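Local atomic coordinates of AlgX/AlgJ SGNH hydrolase-like domain-containing protein (Eubacterium siraeum, PDB entry 4NZK), a protein that is of unknown function but belongs to the DHHW family of the SGNH hydrolase clan and is probably an exported, lipid-anchored, hydrolase-like protein. Residues E166-Y171 / T221-S226; T227-T232 / V271-A276; S249-Q254 / E294-I299. One frame throughout, in Å; residues are numbered along the deposited sequence. Where two conformers were deposited one is given.

Contact 1 of 3, residues E166-Y171 / T221-S226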
loop_
_atom_site.group_PDB
_atom_site.type_symbol
_atom_site.label_atom_id
_atom_site.label_comp_id
_atom_site.label_asym_id
_atom_site.label_seq_id
_atom_site.Cartn_x
_atom_site.Cartn_y
_atom_site.Cartn_z
ATOM N N GLU A 166 4.984 -6.043 -5.748
ATOM C CA GLU A 166 4.872 -5.587 -7.118
ATOM C C GLU A 166 3.465 -5.055 -7.324
ATOM O O GLU A 166 2.532 -5.434 -6.583
ATOM C CB GLU A 166 5.072 -6.759 -8.081
ATOM C CG GLU A 166 6.517 -7.281 -8.219
ATOM C CD GLU A 166 7.326 -6.610 -9.328
ATOM O OE1 GLU A 166 6.745 -5.917 -10.195
ATOM O OE2 GLU A 166 8.571 -6.869 -9.380
ATOM N N PRO A 167 3.274 -4.220 -8.346
ATOM C CA PRO A 167 1.935 -3.774 -8.678
ATOM C C PRO A 167 0.944 -4.933 -8.864
ATOM O O PRO A 167 -0.217 -4.784 -8.477
ATOM C CB PRO A 167 2.151 -2.947 -9.942
ATOM C CG PRO A 167 3.547 -2.358 -9.728
ATOM C CD PRO A 167 4.315 -3.505 -9.132
ATOM N N LEU A 168 1.379 -6.102 -9.325
ATOM C CA LEU A 168 0.447 -7.235 -9.464
ATOM C C LEU A 168 -0.122 -7.637 -8.097
ATOM O O LEU A 168 -1.284 -7.984 -7.990
ATOM C CB LEU A 168 1.134 -8.412 -10.154
ATOM C CG LEU A 168 0.320 -9.716 -10.360
ATOM C CD1 LEU A 168 -0.892 -9.472 -11.225
ATOM C CD2 LEU A 168 1.153 -10.842 -10.929
ATOM N N GLY A 169 0.728 -7.650 -7.071
ATOM C CA GLY A 169 0.269 -7.925 -5.711
ATOM C C GLY A 169 -0.753 -6.889 -5.281
ATOM O O GLY A 169 -1.814 -7.227 -4.729
ATOM N N ALA A 170 -0.441 -5.623 -5.529
ATOM C CA ALA A 170 -1.349 -4.539 -5.157
ATOM C C ALA A 170 -2.672 -4.678 -5.870
ATOM O O ALA A 170 -3.712 -4.330 -5.298
ATOM C CB ALA A 170 -0.732 -3.202 -5.451
ATOM N N TYR A 171 -2.649 -5.150 -7.125
ATOM C CA TYR A 171 -3.886 -5.383 -7.859
ATOM C C TYR A 171 -4.789 -6.369 -7.155
ATOM O O TYR A 171 -6.012 -6.145 -7.063
ATOM C CB TYR A 171 -3.579 -5.919 -9.270
ATOM C CG TYR A 171 -4.784 -6.341 -10.052
ATOM C CD1 TYR A 171 -5.621 -5.391 -10.655
ATOM C CD2 TYR A 171 -5.142 -7.671 -10.142
ATOM C CE1 TYR A 171 -6.763 -5.776 -11.376
ATOM C CE2 TYR A 171 -6.285 -8.071 -10.878
ATOM C CZ TYR A 171 -7.094 -7.118 -11.475
ATOM O OH TYR A 171 -8.202 -7.503 -12.243
ATOM N N THR A 221 6.920 -4.380 -13.026
ATOM C CA THR A 221 5.865 -4.270 -14.023
ATOM C C THR A 221 4.711 -3.524 -13.434
ATOM O O THR A 221 4.227 -3.882 -12.342
ATOM C CB THR A 221 5.411 -5.662 -14.468
ATOM O OG1 THR A 221 6.554 -6.388 -14.946
ATOM C CG2 THR A 221 4.345 -5.558 -15.546
ATOM N N TYR A 222 4.256 -2.492 -14.141
ATOM C CA TYR A 222 3.101 -1.713 -13.689
ATOM C C TYR A 222 2.088 -1.550 -14.811
ATOM O O TYR A 222 2.319 -2.004 -15.941
ATOM C CB TYR A 222 3.517 -0.383 -13.085
ATOM C CG TYR A 222 4.095 0.651 -14.035
ATOM C CD1 TYR A 222 5.430 0.610 -14.406
ATOM C CD2 TYR A 222 3.303 1.696 -14.502
ATOM C CE1 TYR A 222 5.962 1.580 -15.239
ATOM C CE2 TYR A 222 3.813 2.678 -15.320
ATOM C CZ TYR A 222 5.157 2.623 -15.692
ATOM O OH TYR A 222 5.712 3.595 -16.527
ATOM N N TYR A 223 0.951 -0.971 -14.479
ATOM C CA TYR A 223 -0.222 -1.041 -15.329
ATOM C C TYR A 223 -0.987 0.264 -15.318
ATOM O O TYR A 223 -1.308 0.809 -14.249
ATOM C CB TYR A 223 -1.179 -2.178 -14.844
ATOM C CG TYR A 223 -0.465 -3.472 -14.544
ATOM C CD1 TYR A 223 -0.181 -4.407 -15.525
ATOM C CD2 TYR A 223 -0.017 -3.727 -13.248
ATOM C CE1 TYR A 223 0.516 -5.578 -15.213
ATOM C CE2 TYR A 223 0.651 -4.886 -12.926
ATOM C CZ TYR A 223 0.937 -5.794 -13.884
ATOM O OH TYR A 223 1.646 -6.909 -13.497
ATOM N N ILE A 224 -1.300 0.763 -16.506
ATOM C CA ILE A 224 -2.020 2.023 -16.619
ATOM C C ILE A 224 -3.471 1.712 -16.977
ATOM O O ILE A 224 -3.750 1.023 -17.970
ATOM C CB ILE A 224 -1.352 2.888 -17.729
ATOM C CG1 ILE A 224 0.133 3.154 -17.397
ATOM C CG2 ILE A 224 -2.110 4.202 -17.913
ATOM C CD1 ILE A 224 0.872 3.829 -18.515
ATOM N N PRO A 225 -4.412 2.246 -16.203
ATOM C CA PRO A 225 -5.803 1.875 -16.438
ATOM C C PRO A 225 -6.385 2.515 -17.678
ATOM O O PRO A 225 -5.870 3.514 -18.175
ATOM C CB PRO A 225 -6.519 2.408 -15.182
ATOM C CG PRO A 225 -5.675 3.570 -14.714
ATOM C CD PRO A 225 -4.244 3.156 -15.052
ATOM N N SER A 226 -7.498 1.948 -18.118
ATOM C CA SER A 226 -8.170 2.378 -19.349
ATOM C C SER A 226 -9.086 3.593 -19.176
ATOM O O SER A 226 -9.342 4.300 -20.129
ATOM C CB SER A 226 -8.955 1.190 -19.945
ATOM O OG SER A 226 -10.054 0.816 -19.111
HETATM O O HOH W 1 3.515 -6.345 -11.430
HETATM O O HOH W 2 7.440 -7.950 -12.924
#

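Contact 2 of 3, residues T227-T232 / V271-A276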
loop_
_atom_site.group_PDB
_atom_site.type_symbol
_atom_site.label_atom_id
_atom_site.label_comp_id
_atom_site.label_asym_id
_atom_site.label_seq_id
_atom_site.Cartn_x
_atom_site.Cartn_y
_atom_site.Cartn_z
ATOM N N THR A 227 -9.561 3.839 -17.959
ATOM C CA THR A 227 -10.456 4.953 -17.694
ATOM C C THR A 227 -9.710 6.271 -17.671
ATOM O O THR A 227 -8.637 6.385 -17.058
ATOM C CB THR A 227 -11.232 4.708 -16.375
ATOM O OG1 THR A 227 -11.975 3.486 -16.476
ATOM C CG2 THR A 227 -12.214 5.865 -16.042
ATOM N N ASP A 228 -10.271 7.284 -18.337
ATOM C CA ASP A 228 -9.645 8.594 -18.351
ATOM C C ASP A 228 -9.741 9.233 -16.961
ATOM O O ASP A 228 -10.692 8.997 -16.213
ATOM C CB ASP A 228 -10.273 9.497 -19.429
ATOM C CG ASP A 228 -9.489 10.780 -19.648
ATOM O OD1 ASP A 228 -8.245 10.734 -19.563
ATOM O OD2 ASP A 228 -10.108 11.829 -19.925
ATOM N N TYR A 229 -8.724 10.007 -16.616
ATOM C CA TYR A 229 -8.697 10.704 -15.319
ATOM C C TYR A 229 -7.763 11.932 -15.409
ATOM O O TYR A 229 -6.982 12.091 -16.370
ATOM C CB TYR A 229 -8.186 9.750 -14.189
ATOM C CG TYR A 229 -6.682 9.525 -14.278
ATOM C CD1 TYR A 229 -6.145 8.542 -15.088
ATOM C CD2 TYR A 229 -5.806 10.371 -13.626
ATOM C CE1 TYR A 229 -4.772 8.367 -15.203
ATOM C CE2 TYR A 229 -4.424 10.229 -13.745
ATOM C CZ TYR A 229 -3.897 9.222 -14.530
ATOM O OH TYR A 229 -2.528 9.112 -14.677
ATOM N N THR A 230 -7.896 12.808 -14.411
ATOM C CA THR A 230 -7.006 13.945 -14.213
ATOM C C THR A 230 -6.615 13.994 -12.737
ATOM O O THR A 230 -7.483 13.906 -11.878
ATOM C CB THR A 230 -7.666 15.292 -14.547
ATOM O OG1 THR A 230 -8.442 15.186 -15.749
ATOM C CG2 THR A 230 -6.597 16.358 -14.672
ATOM N N ALA A 231 -5.324 14.070 -12.457
ATOM C CA ALA A 231 -4.837 14.198 -11.088
ATOM C C ALA A 231 -4.410 15.629 -10.833
ATOM O O ALA A 231 -3.834 16.272 -11.727
ATOM C CB ALA A 231 -3.697 13.240 -10.830
ATOM N N THR A 232 -4.661 16.105 -9.614
ATOM C CA THR A 232 -4.218 17.427 -9.149
ATOM C C THR A 232 -3.391 17.196 -7.888
ATOM O O THR A 232 -3.822 16.482 -6.955
ATOM C CB THR A 232 -5.408 18.357 -8.899
ATOM O OG1 THR A 232 -6.167 18.461 -10.119
ATOM C CG2 THR A 232 -4.940 19.749 -8.464
ATOM N N VAL A 271 -2.978 13.894 -3.226
ATOM C CA VAL A 271 -3.321 13.848 -4.647
ATOM C C VAL A 271 -4.825 13.646 -4.797
ATOM O O VAL A 271 -5.386 12.772 -4.160
ATOM C CB VAL A 271 -2.567 12.711 -5.384
ATOM C CG1 VAL A 271 -2.913 12.716 -6.859
ATOM C CG2 VAL A 271 -1.063 12.829 -5.159
ATOM N N LYS A 272 -5.454 14.488 -5.606
ATOM C CA LYS A 272 -6.859 14.347 -5.931
ATOM C C LYS A 272 -6.949 13.834 -7.361
ATOM O O LYS A 272 -6.319 14.373 -8.261
ATOM C CB LYS A 272 -7.607 15.671 -5.811
ATOM C CG LYS A 272 -9.070 15.576 -6.239
ATOM C CD LYS A 272 -9.773 16.914 -6.064
ATOM C CE LYS A 272 -11.218 16.818 -6.537
ATOM N NZ LYS A 272 -12.004 18.048 -6.214
ATOM N N ILE A 273 -7.766 12.802 -7.545
ATOM C CA ILE A 273 -7.948 12.183 -8.871
ATOM C C ILE A 273 -9.430 12.244 -9.207
ATOM O O ILE A 273 -10.273 11.844 -8.394
ATOM C CB ILE A 273 -7.470 10.716 -8.891
ATOM C CG1 ILE A 273 -6.018 10.610 -8.479
ATOM C CG2 ILE A 273 -7.636 10.081 -10.264
ATOM C CD1 ILE A 273 -5.602 9.245 -8.060
ATOM N N GLU A 274 -9.738 12.775 -10.391
ATOM C CA GLU A 274 -11.109 12.857 -10.908
ATOM C C GLU A 274 -11.114 11.959 -12.134
ATOM O O GLU A 274 -10.283 12.113 -13.016
ATOM C CB GLU A 274 -11.492 14.291 -11.283
ATOM C CG GLU A 274 -11.556 15.216 -10.079
ATOM C CD GLU A 274 -11.593 16.683 -10.458
ATOM O OE1 GLU A 274 -10.510 17.279 -10.706
ATOM O OE2 GLU A 274 -12.698 17.243 -10.474
ATOM N N THR A 275 -12.066 11.044 -12.200
ATOM C CA THR A 275 -12.118 10.082 -13.302
ATOM C C THR A 275 -13.364 10.246 -14.151
ATOM O O THR A 275 -14.281 10.985 -13.789
ATOM C CB THR A 275 -12.113 8.615 -12.799
ATOM O OG1 THR A 275 -13.427 8.227 -12.432
ATOM C CG2 THR A 275 -11.144 8.407 -11.620
ATOM N N ALA A 276 -13.367 9.541 -15.283
ATOM C CA ALA A 276 -14.517 9.524 -16.172
ATOM C C ALA A 276 -15.675 8.630 -15.712
ATOM O O ALA A 276 -16.727 8.646 -16.330
ATOM C CB ALA A 276 -14.076 9.128 -17.562
HETATM O O HOH W 3 -8.073 16.351 -10.118
#

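Contact 3 of 3, residues S249-Q254 / E294-I299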
loop_
_atom_site.group_PDB
_atom_site.type_symbol
_atom_site.label_atom_id
_atom_site.label_comp_id
_atom_site.label_asym_id
_atom_site.label_seq_id
_atom_site.Cartn_x
_atom_site.Cartn_y
_atom_site.Cartn_z
ATOM N N SER A 249 -0.850 13.510 -14.340
ATOM C CA SER A 249 -0.759 12.053 -14.339
ATOM C C SER A 249 -0.389 11.570 -12.948
ATOM O O SER A 249 0.219 12.297 -12.169
ATOM C CB SER A 249 0.329 11.577 -15.308
ATOM O OG SER A 249 0.430 10.162 -15.307
ATOM N N ILE A 250 -0.801 10.344 -12.621
ATOM C CA ILE A 250 -0.303 9.701 -11.398
ATOM C C ILE A 250 0.978 8.929 -11.647
ATOM O O ILE A 250 1.519 8.359 -10.717
ATOM C CB ILE A 250 -1.332 8.781 -10.700
ATOM C CG1 ILE A 250 -1.683 7.613 -11.607
ATOM C CG2 ILE A 250 -2.519 9.594 -10.227
ATOM C CD1 ILE A 250 -2.531 6.598 -10.875
ATOM N N PHE A 251 1.431 8.833 -12.896
ATOM C CA PHE A 251 2.658 8.107 -13.234
ATOM C C PHE A 251 3.747 9.099 -13.513
ATOM O O PHE A 251 3.622 9.912 -14.436
ATOM C CB PHE A 251 2.440 7.155 -14.435
ATOM C CG PHE A 251 1.317 6.186 -14.208
ATOM C CD1 PHE A 251 1.525 5.013 -13.505
ATOM C CD2 PHE A 251 0.044 6.467 -14.657
ATOM C CE1 PHE A 251 0.468 4.126 -13.252
ATOM C CE2 PHE A 251 -1.015 5.614 -14.393
ATOM C CZ PHE A 251 -0.796 4.417 -13.699
ATOM N N VAL A 252 4.822 9.005 -12.725
ATOM C CA VAL A 252 5.915 9.936 -12.772
ATOM C C VAL A 252 7.157 9.214 -13.266
ATOM O O VAL A 252 7.535 8.180 -12.730
ATOM C CB VAL A 252 6.144 10.521 -11.365
ATOM C CG1 VAL A 252 7.276 11.547 -11.356
ATOM C CG2 VAL A 252 4.883 11.228 -10.898
ATOM N N ASP A 253 7.836 9.786 -14.242
ATOM C CA ASP A 253 9.079 9.165 -14.760
ATOM C C ASP A 253 10.171 9.140 -13.691
ATOM O O ASP A 253 10.336 10.106 -12.929
ATOM C CB ASP A 253 9.589 9.898 -15.991
ATOM C CG ASP A 253 8.692 9.694 -17.208
ATOM O OD1 ASP A 253 7.897 8.721 -17.229
ATOM O OD2 ASP A 253 8.790 10.508 -18.153
ATOM N N GLN A 254 10.835 7.996 -13.602
ATOM C CA GLN A 254 11.873 7.767 -12.626
ATOM C C GLN A 254 13.017 6.979 -13.202
ATOM O O GLN A 254 12.818 6.167 -14.121
ATOM C CB GLN A 254 11.350 6.895 -11.488
ATOM C CG GLN A 254 10.199 7.462 -10.702
ATOM C CD GLN A 254 10.562 8.638 -9.854
ATOM O OE1 GLN A 254 11.727 8.857 -9.564
ATOM N NE2 GLN A 254 9.563 9.414 -9.455
ATOM N N GLU A 294 -1.665 0.627 -5.004
ATOM C CA GLU A 294 -3.088 0.284 -5.156
ATOM C C GLU A 294 -3.817 1.314 -6.001
ATOM O O GLU A 294 -4.773 0.993 -6.666
ATOM C CB GLU A 294 -3.802 0.204 -3.800
ATOM C CG GLU A 294 -3.241 -0.861 -2.865
ATOM C CD GLU A 294 -3.890 -0.883 -1.475
ATOM O OE1 GLU A 294 -5.078 -0.535 -1.363
ATOM O OE2 GLU A 294 -3.197 -1.285 -0.481
ATOM N N VAL A 295 -3.349 2.558 -5.971
ATOM C CA VAL A 295 -4.106 3.683 -6.552
ATOM C C VAL A 295 -4.476 3.513 -8.014
ATOM O O VAL A 295 -5.646 3.756 -8.369
ATOM C CB VAL A 295 -3.407 5.037 -6.274
ATOM C CG1 VAL A 295 -4.120 6.180 -6.969
ATOM C CG2 VAL A 295 -3.367 5.297 -4.767
ATOM N N PRO A 296 -3.532 3.049 -8.866
ATOM C CA PRO A 296 -3.902 2.873 -10.273
ATOM C C PRO A 296 -5.120 1.959 -10.487
ATOM O O PRO A 296 -5.842 2.095 -11.474
ATOM C CB PRO A 296 -2.631 2.244 -10.879
ATOM C CG PRO A 296 -1.519 2.855 -10.058
ATOM C CD PRO A 296 -2.092 2.803 -8.656
ATOM N N PHE A 297 -5.329 1.031 -9.565
ATOM C CA PHE A 297 -6.406 0.026 -9.679
ATOM C C PHE A 297 -7.731 0.504 -9.151
ATOM O O PHE A 297 -8.687 -0.259 -9.168
ATOM C CB PHE A 297 -5.972 -1.261 -8.978
ATOM C CG PHE A 297 -4.629 -1.750 -9.441
ATOM C CD1 PHE A 297 -4.424 -2.062 -10.784
ATOM C CD2 PHE A 297 -3.564 -1.863 -8.566
ATOM C CE1 PHE A 297 -3.187 -2.496 -11.249
ATOM C CE2 PHE A 297 -2.332 -2.278 -9.023
ATOM C CZ PHE A 297 -2.135 -2.599 -10.356
ATOM N N PHE A 298 -7.800 1.754 -8.684
ATOM C CA PHE A 298 -9.072 2.331 -8.243
ATOM C C PHE A 298 -9.701 3.288 -9.247
ATOM O O PHE A 298 -10.890 3.617 -9.138
ATOM C CB PHE A 298 -8.909 3.076 -6.917
ATOM C CG PHE A 298 -8.429 2.220 -5.785
ATOM C CD1 PHE A 298 -8.824 0.914 -5.658
ATOM C CD2 PHE A 298 -7.582 2.750 -4.827
ATOM C CE1 PHE A 298 -8.409 0.153 -4.574
ATOM C CE2 PHE A 298 -7.152 1.990 -3.761
ATOM C CZ PHE A 298 -7.562 0.703 -3.640
ATOM N N ILE A 299 -8.918 3.695 -10.237
ATOM C CA ILE A 299 -9.339 4.721 -11.198
ATOM C C ILE A 299 -10.583 4.312 -11.984
ATOM O O ILE A 299 -11.466 5.128 -12.224
ATOM C CB ILE A 299 -8.157 5.104 -12.112
ATOM C CG1 ILE A 299 -7.190 5.989 -11.274
ATOM C CG2 ILE A 299 -8.642 5.835 -13.356
ATOM C CD1 ILE A 299 -5.863 6.300 -11.899
#

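Contact 1 of 3, residues E166-Y171 / T221-S226
Glu166 sets its CG beside its own backbone N and then bends at chi2 (-91°), which swings the carboxylate back to the start of strand segment 221-224 and brings OE1 to the amide of Thr221. The Thr221 N to Glu166 OE1 hydrogen bond is 3.2 Å long and nearly straight (169° at the hydrogen), and it uses the syn lone pair, on the side of the other carboxylate oxygen. Glu166 is the N-cap residue of the helix that opens at Pro167, so the residue just before the helix also holds the strand. Pro167 packs its ring against the carbonyl of the same threonine: Pro167 CG is 3.1 Å from Thr221 O, with CB and CD only slightly farther. The ring also meets the strand's tyrosines, with Pro167 CB 3.9 Å from CE2 of Tyr223 and CG close to CB of Tyr222. At the far end of the Tyr223 ring, OH lies 3.7 Å from CB of Leu168. A water is lodged between the segments. It accepts from Leu168 N at 3.0 Å, lies 2.7 Å from Thr221 O, to which it can donate, and is 2.8 Å from Tyr223 OH. Segment 166-171 directly follows the Asp-His-His-Trp sequence that gives the family its name. It starts helix 167-180, whose first turn makes an angle of 53° with strand segment 221-224. That strand pairs with strand 192-199, where Tyr223 touches Thr193 and Tyr222 touches Glu194, while Tyr171, farther along the helix, turns toward Phe297.

Contact 2 of 3, residues T227-T232 / V271-A276
Thr232 and Lys272 exchange backbone hydrogen bonds in both directions, Thr232 N to Lys272 O at 2.8 Å and Lys272 N to Thr232 O at 2.9 Å. Thr230 and Glu274 form the next hydrogen-bonded pair of this antiparallel ladder, and Ala276 N closes its end on Asp228 O, also at 2.9 Å. On the face carrying Thr230, Thr232, Lys272 and Glu274, a water bridges the strands: it lies 2.7 Å from Glu274 OE1, to which it can donate, and 2.8 Å from Thr232 OG1. The face of Tyr229, Ala231, Ile273 and Thr275 is largely apolar. Ala231 CB sits against Val271 CG1 and Ile273 CG1, and the Tyr229 ring meets Ile273, CD2 to CG2, at 3.8 Å. With its CG between the backbone N and the carbonyl carbon (chi1 74°), Tyr229 carries its hydroxyl away from strand segment 271-275, to hydrogen bonds with Ile250 N and Ser249 OG. Thr227 OG1 hydrogen-bonds to Asp300. Strand 229-234 is the outermost strand on this side of the mixed sheet and also bonds through Ala231 to His248; strand 270-275 runs antiparallel to both its neighbours, 229-234 and 304-309, with Ile273 reaching Ile305 and Val307.

Contact 3 of 3, residues S249-Q254 / E294-I299
The CA atoms of Ile250 and Pro296, 7.8 Å apart, are the nearest across the segments, where the ST turn of segment 249-254 faces the helical-angled residues 294-296. The turn is made by Ser249, whose OG accepts from Phe251 N at 2.9 Å and so fixes the chain on both sides of Ile250. Ile250 does most of the touching, and it does so with one methyl. A chi1 of 64° and an extended chi2 carry CD1 across to Val295, Pro296 and Ile299. Ile250 CD1 meets Ile299 CD1 tip to tip at 3.5 Å, closer than usual van der Waals contact. Ile250 CD1 also lies 4.0 Å from Pro296 CG and 4.2 Å from Val295 CG1. Phe251 adds the second contact: its CE1 comes within 4.0 Å of Pro296 CG, CZ is as near to the proline's CB and CG, and the ring meets the proline obliquely. Ile250 CG1 lies over one face of the same ring, toward the rim, so the two neighbours pack on each other as well as on Pro296. Both Ile250 and Val295 touch Ile273 of the mixed sheet, and Met264 is packed by the same two residues. All the contacts between the segments are thus carbon on carbon: methyl, proline ring and aromatic ring. The joint probably rests on close fit and on burying these carbons, while the loop is held by the ST turn and by the Tyr229 hydroxyl.

The three contacts differ in depth and chemistry. Contact 3 is buried and purely apolar, joining two loops; contacts 1 and 2 are partly buried and combine polar bonds, a bridging water and packing. Contact 2 is backbone pairing at the edge of the mixed sheet, farthest from the chain's centre, whereas contact 1 fixes the start of a helix to a strand of a small separate sheet. Strand 218-224 of contact 1 leads through the short link 225-228 into strand 229-234 of contact 2. Contact 3 touches both: Phe297 and Pro296 pack on residues of contact 1, Ile299 rests on Thr275 of contact 2, and the Tyr229 hydroxyl bonds its loop.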